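PDB 5F7U: cycloalternan-forming enzyme from Listeria monocytogenes serovar 1/2a, which belongs to glycoside hydrolase family 31 and joins a TIM-barrel domain to several beta domains, among them a family 6 carbohydrate-binding module. Local coordinates for residues F242-P245 with S246-F250; A485-G488 with T489-Y493; A958-G962 with T963-A967. The protein carries 1 engineered substitution. One frame throughout, in Å; residues are numbered along the deposited sequence.

Contact 1: F242-P245 with S246-F250; sequences FMTP and SDEAF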
loop_
_atom_site.group_PDB
_atom_site.type_symbol
_atom_site.label_atom_id
_atom_site.label_comp_id
_atom_site.label_asym_id
_atom_site.label_seq_id
_atom_site.Cartn_x
_atom_site.Cartn_y
_atom_site.Cartn_z
ATOM N N PHE A 242 4.242 -23.936 -11.253
ATOM C CA PHE A 242 3.931 -24.385 -9.897
ATOM C C PHE A 242 2.497 -24.886 -9.805
ATOM O O PHE A 242 1.635 -24.426 -10.557
ATOM C CB PHE A 242 4.163 -23.219 -8.922
ATOM C CG PHE A 242 5.573 -22.668 -8.970
ATOM C CD1 PHE A 242 6.582 -23.232 -8.168
ATOM C CD2 PHE A 242 5.911 -21.611 -9.824
ATOM C CE1 PHE A 242 7.888 -22.743 -8.211
ATOM C CE2 PHE A 242 7.225 -21.122 -9.875
ATOM C CZ PHE A 242 8.207 -21.689 -9.064
ATOM N N MET A 243 2.253 -25.836 -8.902
ATOM C CA MET A 243 0.913 -26.386 -8.689
ATOM C C MET A 243 0.190 -25.513 -7.678
ATOM O O MET A 243 0.775 -25.146 -6.659
ATOM C CB MET A 243 1.001 -27.800 -8.139
ATOM C CG MET A 243 -0.359 -28.467 -7.987
ATOM S SD MET A 243 -0.097 -30.234 -7.993
ATOM C CE MET A 243 0.411 -30.361 -9.697
ATOM N N THR A 244 -1.078 -25.199 -7.953
ATOM C CA THR A 244 -1.869 -24.377 -7.037
ATOM C C THR A 244 -3.299 -24.905 -6.847
ATOM O O THR A 244 -4.030 -25.078 -7.839
ATOM C CB THR A 244 -1.872 -22.882 -7.446
ATOM O OG1 THR A 244 -2.825 -22.176 -6.637
ATOM C CG2 THR A 244 -2.214 -22.704 -8.953
ATOM N N PRO A 245 -3.706 -25.150 -5.584
ATOM C CA PRO A 245 -5.066 -25.607 -5.289
ATOM C C PRO A 245 -6.098 -24.509 -5.605
ATOM O O PRO A 245 -5.750 -23.331 -5.650
ATOM C CB PRO A 245 -5.028 -25.911 -3.783
ATOM C CG PRO A 245 -3.949 -25.026 -3.257
ATOM C CD PRO A 245 -2.918 -24.930 -4.352
ATOM N N SER A 246 -7.349 -24.911 -5.823
ATOM C CA SER A 246 -8.398 -23.993 -6.283
ATOM C C SER A 246 -8.589 -22.781 -5.373
ATOM O O SER A 246 -8.888 -21.684 -5.857
ATOM C CB SER A 246 -9.736 -24.729 -6.456
ATOM O OG SER A 246 -9.644 -25.705 -7.476
ATOM N N ASP A 247 -8.399 -22.979 -4.067
ATOM C CA ASP A 247 -8.658 -21.911 -3.101
ATOM C C ASP A 247 -7.511 -20.950 -2.864
ATOM O O ASP A 247 -7.655 -20.021 -2.083
ATOM C CB ASP A 247 -9.173 -22.466 -1.773
ATOM C CG ASP A 247 -8.196 -23.406 -1.091
ATOM O OD1 ASP A 247 -7.155 -23.788 -1.657
ATOM O OD2 ASP A 247 -8.520 -23.817 0.034
ATOM N N GLU A 248 -6.375 -21.158 -3.522
ATOM C CA GLU A 248 -5.211 -20.329 -3.213
ATOM C C GLU A 248 -5.391 -18.896 -3.714
ATOM O O GLU A 248 -5.786 -18.691 -4.854
ATOM C CB GLU A 248 -3.921 -20.953 -3.763
ATOM C CG GLU A 248 -2.678 -20.280 -3.180
ATOM C CD GLU A 248 -1.378 -20.942 -3.591
ATOM O OE1 GLU A 248 -1.379 -21.790 -4.509
ATOM O OE2 GLU A 248 -0.336 -20.581 -3.004
ATOM N N ALA A 249 -5.162 -17.922 -2.825
ATOM C CA ALA A 249 -5.250 -16.497 -3.171
ATOM C C ALA A 249 -3.849 -15.900 -3.285
ATOM O O ALA A 249 -2.924 -16.315 -2.555
ATOM C CB ALA A 249 -6.054 -15.749 -2.132
ATOM N N PHE A 250 -3.690 -14.934 -4.201
ATOM C CA PHE A 250 -2.388 -14.340 -4.489
ATOM C C PHE A 250 -2.455 -12.829 -4.414
ATOM O O PHE A 250 -3.203 -12.195 -5.180
ATOM C CB PHE A 250 -1.920 -14.737 -5.888
ATOM C CG PHE A 250 -1.804 -16.221 -6.083
ATOM C CD1 PHE A 250 -0.716 -16.926 -5.541
ATOM C CD2 PHE A 250 -2.764 -16.921 -6.838
ATOM C CE1 PHE A 250 -0.591 -18.306 -5.745
ATOM C CE2 PHE A 250 -2.649 -18.305 -7.039
ATOM C CZ PHE A 250 -1.560 -18.993 -6.496
HETATM O O HOH W 1 0.825 -23.395 -4.530
#
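Thr244 and Glu248 join their side chains across a tight turn, where OG1 of Thr244 donates a hydrogen bond of 2.6 Å to OE1 of Glu248. The hydroxyl reaches the anti side of the carboxylate oxygen and lies 22° out of the carboxylate plane. Water 1 donates a second hydrogen bond to Glu248 OE1, at 2.7 Å, and bridges to the carbonyl O of Met243. The other oxygen, OE2, is hydrogen-bonded to the hydroxyls of Ser293 and Tyr297; this buried carboxylate thus has partners at both oxygens, which probably favour its charged form. Arg263 NH1 bonds both Thr244 OG1 and Glu248 O. Extended beyond CG (chi2 175°), the Glu248 chain runs back toward Thr244 and Pro245 and brings OE1 to 3.5 Å from CD of Pro245. The backbone closes as a type I beta turn from Pro245 to Glu248, whose N–H is bonded to Pro245 O at 3.1 Å. Phe250 turns its ring edge to the threonine, CZ lying 3.4 Å from Thr244 OG1. The turn links strand 235-243 to strand 250-254 in the galactose mutarotase-like domain, where the Phe250 ring meets Tyr319 of strand 318-327 and Phe291 of strand 287-293 edge-to-face.

Contact 2: A485-G488 with T489-Y493; sequences ADDG and TGAPY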
loop_
_atom_site.group_PDB
_atom_site.type_symbol
_atom_site.label_atom_id
_atom_site.label_comp_id
_atom_site.label_asym_id
_atom_site.label_seq_id
_atom_site.Cartn_x
_atom_site.Cartn_y
_atom_site.Cartn_z
ATOM N N ALA A 485 20.822 9.280 -20.889
ATOM C CA ALA A 485 21.051 7.936 -21.413
ATOM C C ALA A 485 21.363 8.048 -22.913
ATOM O O ALA A 485 21.159 9.099 -23.544
ATOM C CB ALA A 485 19.842 7.046 -21.172
ATOM N N ASP A 486 21.874 6.967 -23.481
ATOM C CA ASP A 486 22.163 6.927 -24.900
ATOM C C ASP A 486 21.081 6.169 -25.643
ATOM O O ASP A 486 20.547 5.189 -25.126
ATOM C CB ASP A 486 23.522 6.286 -25.151
ATOM C CG ASP A 486 24.022 6.559 -26.526
ATOM O OD1 ASP A 486 24.586 7.665 -26.727
ATOM O OD2 ASP A 486 23.835 5.691 -27.409
ATOM N N ASP A 487 20.757 6.615 -26.855
ATOM C CA ASP A 487 19.711 5.959 -27.642
ATOM C C ASP A 487 20.179 4.647 -28.271
ATOM O O ASP A 487 19.368 3.890 -28.814
ATOM C CB ASP A 487 19.125 6.911 -28.703
ATOM C CG ASP A 487 20.052 7.127 -29.913
ATOM O OD1 ASP A 487 21.257 6.783 -29.866
ATOM O OD2 ASP A 487 19.563 7.674 -30.923
ATOM N N GLY A 488 21.494 4.409 -28.211
ATOM C CA GLY A 488 22.117 3.207 -28.767
ATOM C C GLY A 488 23.016 3.504 -29.954
ATOM O O GLY A 488 23.739 2.626 -30.415
ATOM N N THR A 489 22.979 4.743 -30.439
ATOM C CA THR A 489 23.765 5.154 -31.617
ATOM C C THR A 489 24.780 6.252 -31.297
ATOM O O THR A 489 25.529 6.681 -32.177
ATOM C CB THR A 489 22.868 5.616 -32.791
ATOM O OG1 THR A 489 22.229 6.854 -32.455
ATOM C CG2 THR A 489 21.810 4.562 -33.138
ATOM N N GLY A 490 24.806 6.698 -30.041
ATOM C CA GLY A 490 25.683 7.796 -29.629
ATOM C C GLY A 490 24.959 9.124 -29.459
ATOM O O GLY A 490 25.595 10.155 -29.201
ATOM N N ALA A 491 23.633 9.099 -29.615
ATOM C CA ALA A 491 22.793 10.277 -29.468
ATOM C C ALA A 491 22.062 10.201 -28.127
ATOM O O ALA A 491 21.811 9.092 -27.632
ATOM C CB ALA A 491 21.788 10.346 -30.603
ATOM N N PRO A 492 21.719 11.364 -27.530
ATOM C CA PRO A 492 20.949 11.314 -26.287
ATOM C C PRO A 492 19.580 10.657 -26.472
ATOM O O PRO A 492 18.918 10.847 -27.512
ATOM C CB PRO A 492 20.788 12.790 -25.916
ATOM C CG PRO A 492 20.979 13.524 -27.197
ATOM C CD PRO A 492 22.044 12.755 -27.896
ATOM N N TYR A 493 19.192 9.852 -25.489
ATOM C CA TYR A 493 17.875 9.228 -25.488
ATOM C C TYR A 493 16.818 10.283 -25.217
ATOM O O TYR A 493 16.924 11.039 -24.238
ATOM C CB TYR A 493 17.771 8.112 -24.443
ATOM C CG TYR A 493 16.342 7.698 -24.197
ATOM C CD1 TYR A 493 15.662 6.900 -25.129
ATOM C CD2 TYR A 493 15.654 8.126 -23.061
ATOM C CE1 TYR A 493 14.334 6.540 -24.930
ATOM C CE2 TYR A 493 14.320 7.768 -22.853
ATOM C CZ TYR A 493 13.676 6.977 -23.787
ATOM O OH TYR A 493 12.366 6.609 -23.587
HETATM O O HOH W 2 18.263 10.274 -21.914
HETATM O O HOH W 3 17.950 9.802 -30.156
#
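Gly490 N meets the flat carboxylate of Asp486 on the syn lone pair of OD2, at 3.0 Å, and Thr489 meets that of Asp487 with both its N–H and its hydroxyl. Thr489 N stands 37° out of the plane and 2.7 Å from Asp487 OD1, whereas Thr489 OG1 donates to the syn lone pair of the same oxygen. Asp486 OD2 is also approached from above its plane by Gly488 N, at 2.8 Å, forming an Asx turn. A weak bond from Ala491 N reaches Asp487 OD1. At the edge of the third flat group, the Tyr493 ring, water 2 lies in plane; it links Ala485 N to Tyr493 O, and the tyrosine hydroxyl is bonded to Met541 O and Trp543 N. With chi1 at 75°, Asp487 CG sits between its backbone N and carbonyl carbon, which brings OD1 to Thr489. Two backbone bonds close the loop, flanking the single bridge between Asp486 and Pro492: Asp487 N to Ala491 O at 2.8 Å, and Tyr493 N to Ala485 O at 2.9 Å. Water 3 ties Asp487 OD2 to Pro492 O. The nearness of two carboxylates would probably be unfavourable by itself; the N–H groups of residues 488 to 491 and the threonine hydroxyl probably offset it, and in return hold this part of the TIM-barrel domain compact.

Contact 3: A958-G962 with T963-A967; sequences AGYTG and TGFVA. With MG (magnesium ion), chain G; GLC (alpha-D-glucopyranose), chain B.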
loop_
_atom_site.group_PDB
_atom_site.type_symbol
_atom_site.label_atom_id
_atom_site.label_comp_id
_atom_site.label_asym_id
_atom_site.label_seq_id
_atom_site.Cartn_x
_atom_site.Cartn_y
_atom_site.Cartn_z
ATOM N N ALA A 958 -32.884 9.549 33.780
ATOM C CA ALA A 958 -31.450 9.663 34.082
ATOM C C ALA A 958 -30.848 8.411 34.732
ATOM O O ALA A 958 -31.550 7.651 35.405
ATOM C CB ALA A 958 -31.217 10.863 34.990
ATOM N N GLY A 959 -29.550 8.213 34.512
ATOM C CA GLY A 959 -28.772 7.220 35.253
ATOM C C GLY A 959 -28.358 5.980 34.485
ATOM O O GLY A 959 -27.642 5.147 35.019
ATOM N N TYR A 960 -28.823 5.854 33.239
ATOM C CA TYR A 960 -28.462 4.740 32.359
ATOM C C TYR A 960 -26.998 4.828 31.941
ATOM O O TYR A 960 -26.380 5.893 31.997
ATOM C CB TYR A 960 -29.337 4.745 31.089
ATOM C CG TYR A 960 -29.320 6.081 30.363
ATOM C CD1 TYR A 960 -28.258 6.436 29.502
ATOM C CD2 TYR A 960 -30.351 7.011 30.558
ATOM C CE1 TYR A 960 -28.239 7.674 28.864
ATOM C CE2 TYR A 960 -30.342 8.245 29.916
ATOM C CZ TYR A 960 -29.290 8.568 29.072
ATOM O OH TYR A 960 -29.284 9.789 28.427
ATOM N N THR A 961 -26.462 3.702 31.495
ATOM C CA THR A 961 -25.175 3.690 30.830
ATOM C C THR A 961 -25.423 3.639 29.315
ATOM O O THR A 961 -26.544 3.284 28.843
ATOM C CB THR A 961 -24.273 2.530 31.300
ATOM O OG1 THR A 961 -24.843 1.291 30.885
ATOM C CG2 THR A 961 -24.074 2.536 32.835
ATOM N N GLY A 962 -24.370 3.975 28.568
ATOM C CA GLY A 962 -24.453 4.112 27.116
ATOM C C GLY A 962 -25.252 5.355 26.761
ATOM O O GLY A 962 -25.205 6.350 27.480
ATOM N N THR A 963 -26.006 5.285 25.663
ATOM C CA THR A 963 -26.800 6.429 25.196
ATOM C C THR A 963 -28.259 6.415 25.657
ATOM O O THR A 963 -28.997 7.381 25.416
ATOM C CB THR A 963 -26.770 6.545 23.656
ATOM O OG1 THR A 963 -27.340 5.360 23.073
ATOM C CG2 THR A 963 -25.338 6.763 23.146
ATOM N N GLY A 964 -28.672 5.330 26.308
ATOM C CA GLY A 964 -30.046 5.195 26.810
ATOM C C GLY A 964 -30.371 3.780 27.263
ATOM O O GLY A 964 -29.538 3.095 27.894
ATOM N N PHE A 965 -31.588 3.363 26.915
ATOM C CA PHE A 965 -32.173 2.089 27.332
ATOM C C PHE A 965 -33.277 1.684 26.361
ATOM O O PHE A 965 -33.790 2.522 25.612
ATOM C CB PHE A 965 -32.722 2.181 28.770
ATOM C CG PHE A 965 -33.632 3.364 29.012
ATOM C CD1 PHE A 965 -34.992 3.295 28.695
ATOM C CD2 PHE A 965 -33.132 4.547 29.585
ATOM C CE1 PHE A 965 -35.837 4.368 28.944
ATOM C CE2 PHE A 965 -33.976 5.634 29.818
ATOM C CZ PHE A 965 -35.327 5.542 29.498
ATOM N N VAL A 966 -33.655 0.412 26.403
ATOM C CA VAL A 966 -34.807 -0.100 25.668
ATOM C C VAL A 966 -36.047 0.153 26.535
ATOM O O VAL A 966 -36.058 -0.217 27.711
ATOM C CB VAL A 966 -34.609 -1.596 25.336
ATOM C CG1 VAL A 966 -35.893 -2.230 24.828
ATOM C CG2 VAL A 966 -33.512 -1.745 24.298
ATOM N N ALA A 967 -37.071 0.795 25.967
ATOM C CA ALA A 967 -38.223 1.280 26.762
ATOM C C ALA A 967 -39.469 0.386 26.715
ATOM O O ALA A 967 -39.926 0.003 25.624
ATOM C CB ALA A 967 -38.589 2.695 26.334
HETATM MG MG MG G . -27.890 1.660 28.190
HETATM C C1 GLC B . -28.441 2.969 18.486
HETATM C C2 GLC B . -28.489 3.942 19.674
HETATM C C3 GLC B . -27.752 5.247 19.354
HETATM C C4 GLC B . -26.317 4.995 18.894
HETATM C C5 GLC B . -26.333 3.974 17.757
HETATM C C6 GLC B . -24.938 3.571 17.312
HETATM O O2 GLC B . -29.843 4.196 20.062
HETATM O O3 GLC B . -27.713 6.073 20.514
HETATM O O4 GLC B . -25.717 6.218 18.436
HETATM O O5 GLC B . -27.057 2.782 18.130
HETATM O O6 GLC B . -25.148 2.662 16.223
#
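This is a metal-bound loop contact in the family 6 carbohydrate-binding module, at the entry to strand 965-968, where Tyr960 folds back over Gly964. The CA of Gly964 lies over one face of the tyrosine ring in a CH-pi contact, 3.7 Å from its centroid and 20° off the normal. A chi1 of 53° swings the Tyr960 ring over the following residues, with CE1 3.4 Å from the carbonyl carbon of Thr963. At Phe965, next after the glycine, Tyr960 CD2 meets the ring edge, 3.8 Å from Phe965 CD2; the two planes are inclined obliquely at 62°. Phe965 in turn packs edge-to-face with Trp1026. The loop's curvature brings two carbonyl oxygens to one magnesium ion: Thr961 O and Gly964 O each lie 2.2 Å from it. Thr961 O and Gly964 O are 3.1 Å apart, as expected of two ligands of one metal, and Glu942, Glu944 and Asp1057 complete the site. Between these ligands in sequence, Thr963 OG1 and O3 of the alpha-D-glucopyranose share a hydrogen bond of 2.7 Å. A cation held by backbone carbonyls and acidic side chains is a familiar structural site in beta-sandwich carbohydrate-binding modules, here directly beside a bound glycan.

Overall arrangement
Following the chain from the N terminus, contact 1 closes the turn between strands 235-243 and 250-254 in the galactose mutarotase-like domain, joining the two. Contact 2 comes next, folding residues 485-493 on themselves in the TIM-barrel domain, in the loop between helix 469-481 and strand 505-506. Contact 3 follows far downstream, shaping the loop that leads from strand 953-954 into strand 965-968 of the carbohydrate-binding module. The three stand in series, neither nested nor crossed, and none touches another. Centres of contacts 1 and 2 are about 44 Å apart; those of contacts 2 and 3, on opposite sides of the chain's centre, about 77 Å. None joins two domains by its own segments.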